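Local coordinates for cytoplasmic protein (Cryptococcus neoformans var. grubii serotype A, PDB 7LPO) that is a sterylglucosidase of glycoside hydrolase family 5, probably cleaving the beta-glucosidic bond that joins glucose to a sterol, at residues A[463-471]-A[485-496]; A[689-699]-A[756-767]. All blocks are in the same frame, centred on the assembly; numbering follows the deposited sequence.

Contact 1. Residues A[463-471]-A[485-496]; sequences HWNWFNADA and AVRIGEGPIRKM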
# COMPACT_ATOMS: atom_id res chain seq x y z
N HIS A 463 2.86 -15.03 12.58
CA HIS A 463 3.85 -15.66 13.44
C HIS A 463 5.22 -15.27 12.91
O HIS A 463 5.44 -15.25 11.70
CB HIS A 463 3.68 -17.19 13.46
CG HIS A 463 4.50 -17.88 14.51
ND1 HIS A 463 3.97 -18.26 15.72
CD2 HIS A 463 5.79 -18.26 14.51
CE1 HIS A 463 4.92 -18.85 16.44
NE2 HIS A 463 6.03 -18.86 15.73
N TRP A 464 6.13 -14.94 13.82
CA TRP A 464 7.53 -14.75 13.45
C TRP A 464 8.17 -16.13 13.48
O TRP A 464 8.44 -16.67 14.55
CB TRP A 464 8.24 -13.80 14.40
CG TRP A 464 9.69 -13.65 14.07
CD1 TRP A 464 10.74 -13.94 14.88
CD2 TRP A 464 10.26 -13.21 12.83
NE1 TRP A 464 11.93 -13.69 14.24
CE2 TRP A 464 11.66 -13.24 12.98
CE3 TRP A 464 9.72 -12.78 11.61
CZ2 TRP A 464 12.53 -12.85 11.96
CZ3 TRP A 464 10.58 -12.40 10.60
CH2 TRP A 464 11.97 -12.44 10.78
N ASN A 465 8.38 -16.71 12.31
CA ASN A 465 8.89 -18.07 12.21
C ASN A 465 10.40 -18.14 12.32
O ASN A 465 11.11 -17.19 11.96
CB ASN A 465 8.45 -18.69 10.89
CG ASN A 465 6.95 -18.74 10.76
OD1 ASN A 465 6.32 -17.94 10.05
ND2 ASN A 465 6.36 -19.68 11.47
N TRP A 466 10.90 -19.28 12.80
CA TRP A 466 12.33 -19.54 12.84
C TRP A 466 12.89 -19.89 11.47
O TRP A 466 14.10 -20.09 11.34
CB TRP A 466 12.64 -20.68 13.84
CG TRP A 466 11.82 -21.92 13.64
CD1 TRP A 466 10.65 -22.23 14.26
CD2 TRP A 466 12.12 -23.02 12.77
NE1 TRP A 466 10.18 -23.45 13.82
CE2 TRP A 466 11.07 -23.95 12.90
CE3 TRP A 466 13.16 -23.30 11.89
CZ2 TRP A 466 11.04 -25.14 12.18
CZ3 TRP A 466 13.13 -24.49 11.18
CH2 TRP A 466 12.07 -25.39 11.32
N PHE A 467 12.02 -19.98 10.47
CA PHE A 467 12.40 -20.16 9.07
C PHE A 467 11.69 -19.10 8.24
O PHE A 467 10.74 -18.46 8.69
CB PHE A 467 12.00 -21.54 8.56
CG PHE A 467 10.52 -21.78 8.60
CD1 PHE A 467 9.92 -22.22 9.76
CD2 PHE A 467 9.73 -21.52 7.49
CE1 PHE A 467 8.55 -22.43 9.82
CE2 PHE A 467 8.36 -21.71 7.55
CZ PHE A 467 7.77 -22.17 8.72
N ASN A 468 12.15 -18.93 7.01
CA ASN A 468 11.48 -18.07 6.05
C ASN A 468 11.95 -18.50 4.67
O ASN A 468 12.76 -19.43 4.55
CB ASN A 468 11.74 -16.58 6.32
CG ASN A 468 10.62 -15.68 5.80
OD1 ASN A 468 10.06 -15.92 4.72
ND2 ASN A 468 10.28 -14.65 6.57
N ALA A 469 11.45 -17.84 3.64
CA ALA A 469 11.77 -18.24 2.28
C ALA A 469 11.76 -17.02 1.37
O ALA A 469 11.01 -16.06 1.60
CB ALA A 469 10.80 -19.30 1.76
N ASP A 470 12.59 -17.09 0.33
CA ASP A 470 12.78 -15.97 -0.59
C ASP A 470 11.66 -15.98 -1.62
O ASP A 470 11.79 -16.56 -2.70
CB ASP A 470 14.14 -16.07 -1.25
CG ASP A 470 14.35 -15.01 -2.32
OD1 ASP A 470 13.54 -14.06 -2.40
OD2 ASP A 470 15.33 -15.14 -3.07
N ALA A 471 10.56 -15.29 -1.30
CA ALA A 471 9.36 -15.37 -2.13
C ALA A 471 9.56 -14.69 -3.49
O ALA A 471 9.01 -15.15 -4.50
CB ALA A 471 8.17 -14.74 -1.40
N ALA A 485 15.06 -22.07 -1.64
CA ALA A 485 14.72 -20.70 -1.26
C ALA A 485 14.60 -20.54 0.25
O ALA A 485 14.41 -19.41 0.72
CB ALA A 485 13.40 -20.28 -1.92
N VAL A 486 14.70 -21.62 1.01
CA VAL A 486 14.44 -21.59 2.44
C VAL A 486 15.67 -21.11 3.20
O VAL A 486 16.82 -21.44 2.86
CB VAL A 486 13.99 -22.98 2.93
CG1 VAL A 486 13.83 -23.00 4.44
CG2 VAL A 486 12.69 -23.38 2.25
N ARG A 487 15.44 -20.33 4.26
CA ARG A 487 16.50 -19.89 5.15
C ARG A 487 16.09 -20.14 6.59
O ARG A 487 14.91 -20.10 6.94
CB ARG A 487 16.82 -18.42 4.98
CG ARG A 487 17.14 -18.02 3.56
CD ARG A 487 18.53 -18.53 3.12
NE ARG A 487 18.81 -17.97 1.81
CZ ARG A 487 18.34 -18.46 0.67
NH1 ARG A 487 17.58 -19.55 0.69
NH2 ARG A 487 18.63 -17.88 -0.48
N ILE A 488 17.10 -20.41 7.43
CA ILE A 488 16.91 -20.75 8.83
C ILE A 488 17.72 -19.78 9.67
O ILE A 488 18.88 -19.49 9.35
CB ILE A 488 17.36 -22.21 9.11
CG1 ILE A 488 16.50 -23.19 8.32
CG2 ILE A 488 17.32 -22.51 10.60
CD1 ILE A 488 15.05 -22.96 8.43
N GLY A 489 17.12 -19.29 10.74
CA GLY A 489 17.87 -18.47 11.68
C GLY A 489 17.79 -16.99 11.37
O GLY A 489 17.60 -16.57 10.24
N GLU A 490 17.95 -16.19 12.43
CA GLU A 490 17.78 -14.75 12.31
C GLU A 490 18.71 -14.18 11.24
O GLU A 490 18.28 -13.41 10.37
CB GLU A 490 18.05 -14.07 13.65
CG GLU A 490 17.01 -14.35 14.72
CD GLU A 490 15.73 -13.53 14.54
OE1 GLU A 490 15.83 -12.31 14.25
OE2 GLU A 490 14.64 -14.11 14.71
N GLY A 491 20.00 -14.52 11.31
CA GLY A 491 20.99 -13.99 10.41
C GLY A 491 20.65 -14.25 8.96
O GLY A 491 20.45 -13.32 8.17
N PRO A 492 20.57 -15.53 8.58
CA PRO A 492 20.24 -15.85 7.18
C PRO A 492 18.88 -15.31 6.74
O PRO A 492 18.72 -14.96 5.57
CB PRO A 492 20.28 -17.38 7.15
CG PRO A 492 21.22 -17.78 8.29
CD PRO A 492 21.05 -16.70 9.34
N ILE A 493 17.90 -15.24 7.64
CA ILE A 493 16.60 -14.72 7.25
C ILE A 493 16.69 -13.24 6.95
O ILE A 493 16.19 -12.76 5.93
CB ILE A 493 15.55 -15.02 8.34
CG1 ILE A 493 15.24 -16.52 8.39
CG2 ILE A 493 14.28 -14.22 8.08
CD1 ILE A 493 14.41 -16.96 9.60
N ARG A 494 17.36 -12.48 7.83
CA ARG A 494 17.49 -11.04 7.63
C ARG A 494 18.23 -10.74 6.33
O ARG A 494 17.81 -9.86 5.56
CB ARG A 494 18.21 -10.43 8.82
CG ARG A 494 17.36 -10.39 10.08
CD ARG A 494 18.19 -10.14 11.32
NE ARG A 494 18.82 -8.83 11.32
CZ ARG A 494 18.29 -7.73 11.87
NH1 ARG A 494 17.11 -7.78 12.47
NH2 ARG A 494 18.96 -6.59 11.82
N LYS A 495 19.33 -11.44 6.08
CA LYS A 495 20.11 -11.19 4.87
C LYS A 495 19.28 -11.50 3.63
O LYS A 495 19.37 -10.80 2.62
CB LYS A 495 21.38 -12.03 4.89
CG LYS A 495 22.32 -11.79 3.72
CD LYS A 495 23.62 -12.58 3.90
CE LYS A 495 24.58 -12.38 2.73
NZ LYS A 495 25.12 -13.69 2.22
N MET A 496 18.46 -12.55 3.70
CA MET A 496 17.64 -12.93 2.56
C MET A 496 16.59 -11.87 2.25
O MET A 496 16.41 -11.49 1.09
CB MET A 496 16.99 -14.28 2.84
CG MET A 496 16.18 -14.83 1.70
SD MET A 496 14.47 -14.36 1.90
CE MET A 496 13.98 -15.45 3.24
O HOH W 1 14.09 -16.25 13.36
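Ile493 is the principal knob here, a branched side chain that packs against the backbone at 466-467, with Trp464 and Asn468 on its other branch. Its CD1 reaches 3.6 Å from the carbonyl O of Trp466, while CG2 lodges between CB of Asn468 and CH2 of the Trp464 indole. One turn further along the helix Met496 fills the next hollow, where a flexible, unbranched side chain suits the bend of the chain: with CG anti to the backbone N (chi1 -177°) and the thioether folded beyond it, CE nestles under Ala469, 3.3 Å from its C, and SD lies against CA and CB of Asp470. The two residues thus pack beneath a two-stranded antiparallel ladder, 467-469 with 486-488, whose second strand runs through Gly489, the N-cap, straight into helix 490-512. Asn468 and Arg487 form its hydrogen-bonded pair, and Gly489 N extends the ladder to Trp466 O. Gly489 takes a positive phi of 93°, a backbone angle that glycine adopts readily. On the face that bears Phe467 and Ala469, Ile488 CD1 fits into the notch between Phe467 CB, 3.4 Å away, and Trp466 CZ3. Beside Ile493, Trp464 also has a polar contact: Glu490, bent at chi2, offers the syn lone pair of OE2 to Trp464 NE1 at 2.8 Å, nearly in the indole plane, and a water donates to the same oxygen. Asn468 is buried, yet its amide is satisfied: OD1 accepts from Ala469 N, and ND2 binds Asp455.

Contact 2. Residues A[689-699]-A[756-767]; sequences FKYAVRVRADD and VPGTGEEVYTIE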
# COMPACT_ATOMS: atom_id res chain seq x y z
N PHE A 689 25.28 1.97 15.60
CA PHE A 689 24.83 2.51 14.32
C PHE A 689 26.07 2.86 13.52
O PHE A 689 26.99 3.50 14.04
CB PHE A 689 23.97 3.75 14.55
CG PHE A 689 23.62 4.49 13.30
CD1 PHE A 689 22.78 3.94 12.35
CD2 PHE A 689 24.10 5.76 13.09
CE1 PHE A 689 22.44 4.64 11.22
CE2 PHE A 689 23.77 6.46 11.95
CZ PHE A 689 22.93 5.90 11.02
N LYS A 690 26.09 2.46 12.25
CA LYS A 690 27.21 2.76 11.36
C LYS A 690 26.66 3.19 10.01
O LYS A 690 25.86 2.49 9.40
CB LYS A 690 28.12 1.54 11.20
CG LYS A 690 29.25 1.76 10.20
CD LYS A 690 30.38 0.77 10.42
CE LYS A 690 31.60 1.15 9.59
NZ LYS A 690 32.20 -0.03 8.89
N TYR A 691 27.09 4.37 9.56
CA TYR A 691 26.66 4.94 8.30
C TYR A 691 27.89 5.24 7.45
O TYR A 691 28.80 5.94 7.90
CB TYR A 691 25.86 6.22 8.55
CG TYR A 691 25.39 6.90 7.29
CD1 TYR A 691 24.93 6.17 6.20
CD2 TYR A 691 25.39 8.28 7.20
CE1 TYR A 691 24.50 6.79 5.06
CE2 TYR A 691 24.95 8.92 6.06
CZ TYR A 691 24.50 8.17 5.00
OH TYR A 691 24.05 8.81 3.87
N ALA A 692 27.91 4.70 6.23
CA ALA A 692 28.96 4.95 5.25
C ALA A 692 28.40 5.72 4.07
O ALA A 692 27.34 5.36 3.54
CB ALA A 692 29.58 3.63 4.77
N VAL A 693 29.11 6.75 3.64
CA VAL A 693 28.66 7.62 2.56
C VAL A 693 29.78 7.78 1.54
O VAL A 693 30.95 7.95 1.89
CB VAL A 693 28.21 9.00 3.11
CG1 VAL A 693 29.24 9.54 4.07
CG2 VAL A 693 27.96 9.98 1.97
N ARG A 694 29.42 7.71 0.26
CA ARG A 694 30.35 7.93 -0.84
C ARG A 694 30.33 9.42 -1.17
O ARG A 694 29.28 9.95 -1.56
CB ARG A 694 29.96 7.09 -2.05
CG ARG A 694 30.93 7.18 -3.22
CD ARG A 694 30.70 6.04 -4.22
NE ARG A 694 30.95 4.73 -3.63
CZ ARG A 694 32.15 4.17 -3.53
NH1 ARG A 694 33.22 4.78 -4.00
NH2 ARG A 694 32.28 2.98 -2.97
N VAL A 695 31.48 10.08 -1.02
CA VAL A 695 31.60 11.52 -1.20
C VAL A 695 32.55 11.77 -2.36
O VAL A 695 33.68 11.28 -2.37
CB VAL A 695 32.13 12.21 0.08
CG1 VAL A 695 32.06 13.74 -0.05
CG2 VAL A 695 31.33 11.76 1.31
N ARG A 696 32.09 12.54 -3.34
CA ARG A 696 32.87 12.84 -4.54
C ARG A 696 33.51 14.22 -4.42
O ARG A 696 33.13 15.05 -3.59
CB ARG A 696 31.99 12.79 -5.79
CG ARG A 696 31.37 11.42 -6.07
CD ARG A 696 29.97 11.55 -6.67
NE ARG A 696 29.01 12.23 -5.79
CZ ARG A 696 27.70 12.29 -6.01
NH1 ARG A 696 27.18 11.71 -7.08
NH2 ARG A 696 26.91 12.94 -5.17
N ALA A 697 34.49 14.47 -5.29
CA ALA A 697 35.24 15.72 -5.24
C ALA A 697 34.40 16.92 -5.66
O ALA A 697 34.73 18.05 -5.28
CB ALA A 697 36.48 15.61 -6.12
N ASP A 698 33.32 16.71 -6.42
CA ASP A 698 32.48 17.81 -6.86
C ASP A 698 31.22 17.97 -6.01
O ASP A 698 30.36 18.78 -6.36
CB ASP A 698 32.10 17.62 -8.33
CG ASP A 698 31.52 16.25 -8.63
OD1 ASP A 698 31.31 15.46 -7.68
OD2 ASP A 698 31.27 15.96 -9.82
N ASP A 699 31.11 17.25 -4.90
CA ASP A 699 29.98 17.43 -4.01
C ASP A 699 30.12 18.75 -3.25
O ASP A 699 31.22 19.24 -3.01
CB ASP A 699 29.87 16.27 -3.02
CG ASP A 699 29.17 15.07 -3.63
OD1 ASP A 699 28.18 15.28 -4.37
OD2 ASP A 699 29.61 13.92 -3.39
N VAL A 756 34.94 17.54 1.24
CA VAL A 756 34.93 16.53 0.18
C VAL A 756 36.38 16.21 -0.18
O VAL A 756 37.28 16.99 0.17
CB VAL A 756 34.13 17.01 -1.05
CG1 VAL A 756 32.80 17.61 -0.60
CG2 VAL A 756 34.93 18.01 -1.86
N PRO A 757 36.64 15.08 -0.83
CA PRO A 757 38.02 14.80 -1.26
C PRO A 757 38.47 15.77 -2.34
O PRO A 757 37.68 16.24 -3.16
CB PRO A 757 37.94 13.37 -1.81
CG PRO A 757 36.64 12.81 -1.30
CD PRO A 757 35.72 13.98 -1.14
N GLY A 758 39.77 16.08 -2.33
CA GLY A 758 40.32 16.92 -3.37
C GLY A 758 40.24 16.29 -4.75
O GLY A 758 40.26 17.01 -5.75
N THR A 759 40.14 14.97 -4.81
CA THR A 759 40.11 14.26 -6.08
C THR A 759 39.33 12.97 -5.90
O THR A 759 39.44 12.30 -4.87
CB THR A 759 41.52 13.96 -6.59
OG1 THR A 759 41.44 13.13 -7.76
CG2 THR A 759 42.34 13.24 -5.52
N GLY A 760 38.55 12.62 -6.92
CA GLY A 760 37.92 11.32 -6.98
C GLY A 760 36.77 11.13 -6.03
O GLY A 760 35.91 12.01 -5.91
N GLU A 761 36.73 9.99 -5.35
CA GLU A 761 35.66 9.70 -4.41
C GLU A 761 36.22 8.85 -3.28
O GLU A 761 37.18 8.11 -3.46
CB GLU A 761 34.47 9.00 -5.07
CG GLU A 761 34.84 8.00 -6.15
CD GLU A 761 33.63 7.55 -6.96
OE1 GLU A 761 33.39 6.32 -7.05
OE2 GLU A 761 32.92 8.43 -7.51
N GLU A 762 35.59 8.97 -2.12
CA GLU A 762 36.07 8.36 -0.89
C GLU A 762 34.87 8.08 0.00
O GLU A 762 33.91 8.85 0.00
CB GLU A 762 37.08 9.28 -0.20
CG GLU A 762 37.99 8.61 0.81
CD GLU A 762 39.07 9.56 1.30
OE1 GLU A 762 39.53 10.40 0.49
OE2 GLU A 762 39.45 9.47 2.48
N VAL A 763 34.93 6.98 0.74
CA VAL A 763 33.87 6.60 1.66
C VAL A 763 34.24 7.09 3.05
O VAL A 763 35.24 6.65 3.64
CB VAL A 763 33.63 5.09 1.66
CG1 VAL A 763 32.58 4.73 2.71
CG2 VAL A 763 33.22 4.61 0.28
N TYR A 764 33.43 7.99 3.59
CA TYR A 764 33.51 8.39 4.99
C TYR A 764 32.55 7.53 5.81
O TYR A 764 31.57 6.98 5.30
CB TYR A 764 33.15 9.86 5.15
CG TYR A 764 33.98 10.84 4.36
CD1 TYR A 764 35.08 10.44 3.63
CD2 TYR A 764 33.66 12.19 4.37
CE1 TYR A 764 35.85 11.35 2.93
CE2 TYR A 764 34.41 13.10 3.67
CZ TYR A 764 35.49 12.68 2.95
OH TYR A 764 36.23 13.62 2.26
N THR A 765 32.84 7.42 7.11
CA THR A 765 32.00 6.63 8.00
C THR A 765 31.77 7.37 9.30
O THR A 765 32.61 8.16 9.75
CB THR A 765 32.62 5.25 8.31
OG1 THR A 765 33.85 5.42 9.05
CG2 THR A 765 32.88 4.47 7.04
N ILE A 766 30.63 7.09 9.92
CA ILE A 766 30.29 7.61 11.23
C ILE A 766 29.64 6.49 12.02
O ILE A 766 28.78 5.77 11.49
CB ILE A 766 29.35 8.84 11.15
CG1 ILE A 766 29.22 9.49 12.52
CG2 ILE A 766 27.99 8.47 10.59
CD1 ILE A 766 28.76 10.94 12.48
N GLU A 767 30.06 6.31 13.27
CA GLU A 767 29.54 5.27 14.14
C GLU A 767 29.03 5.90 15.43
O GLU A 767 29.64 6.82 15.98
CB GLU A 767 30.61 4.23 14.45
CG GLU A 767 31.23 3.63 13.20
CD GLU A 767 32.57 2.97 13.46
OE1 GLU A 767 32.56 1.84 13.99
OE2 GLU A 767 33.62 3.59 13.14
O HOH W 2 37.27 18.85 -4.02
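Val695 lays its CG2 methyl over one face of the Tyr764 ring, 3.9 Å from CD2, a CH-pi contact offset toward the rim. Its other methyl, CG1, anti to the backbone N (chi1 -172°), turns to Pro757 CD at 3.8 Å and to Val756 CG1, so a compact branched residue serves three neighbours at once. Farther along the same buried face, Tyr691 CB meets Ile766 CG2, and Ile766 continues onto Trp752 of strand 749-753. The reverse face is more polar. Arg694 NH1 makes a long salt bridge of 3.4 Å to Glu761 OE1, and Val763 CG2 covers one face of the Arg694 guanidinium, whose NE forms a salt bridge with Glu678. At the strand end, Asp699 OD2 accepts from both N and NE of Arg696, fixing the type I turn 696-699. Gly760, at positive phi, ends the 756-760 loop, and Gly760 O accepts from Ala697 N at 2.9 Å, while a water joins Ala697 O to Pro757 O. Back along the strands, paired backbone bonds link Tyr691 with Ile766, Val693 with Tyr764 and Val695 with Glu762, the regular antiparallel ladder at the centre of a four-stranded sheet in the beta-sandwich C-terminal domain of this enzyme.

Overall arrangement
Contact 1 closes before contact 2 opens along the chain, and their centres lie 33 Å apart, with nearest atoms about 11 Å from each other and no touch. They share no strand or helix. Contact 1 joins a small two-stranded sheet to the start of helix 490-512, which leads on to strand 518-522, and its Trp464 also packs on helix 547-559. Contact 2 pairs the two inner strands of the sheet ordered 676-682, 689-696, 761-770, 734-738, within the C-terminal family 5 region. Contact 1 is thus a local pairing, 14 residues apart at its closest ends, just before helix 490-512; contact 2 brings together strands separated by more than fifty residues to build the C-terminal beta domain.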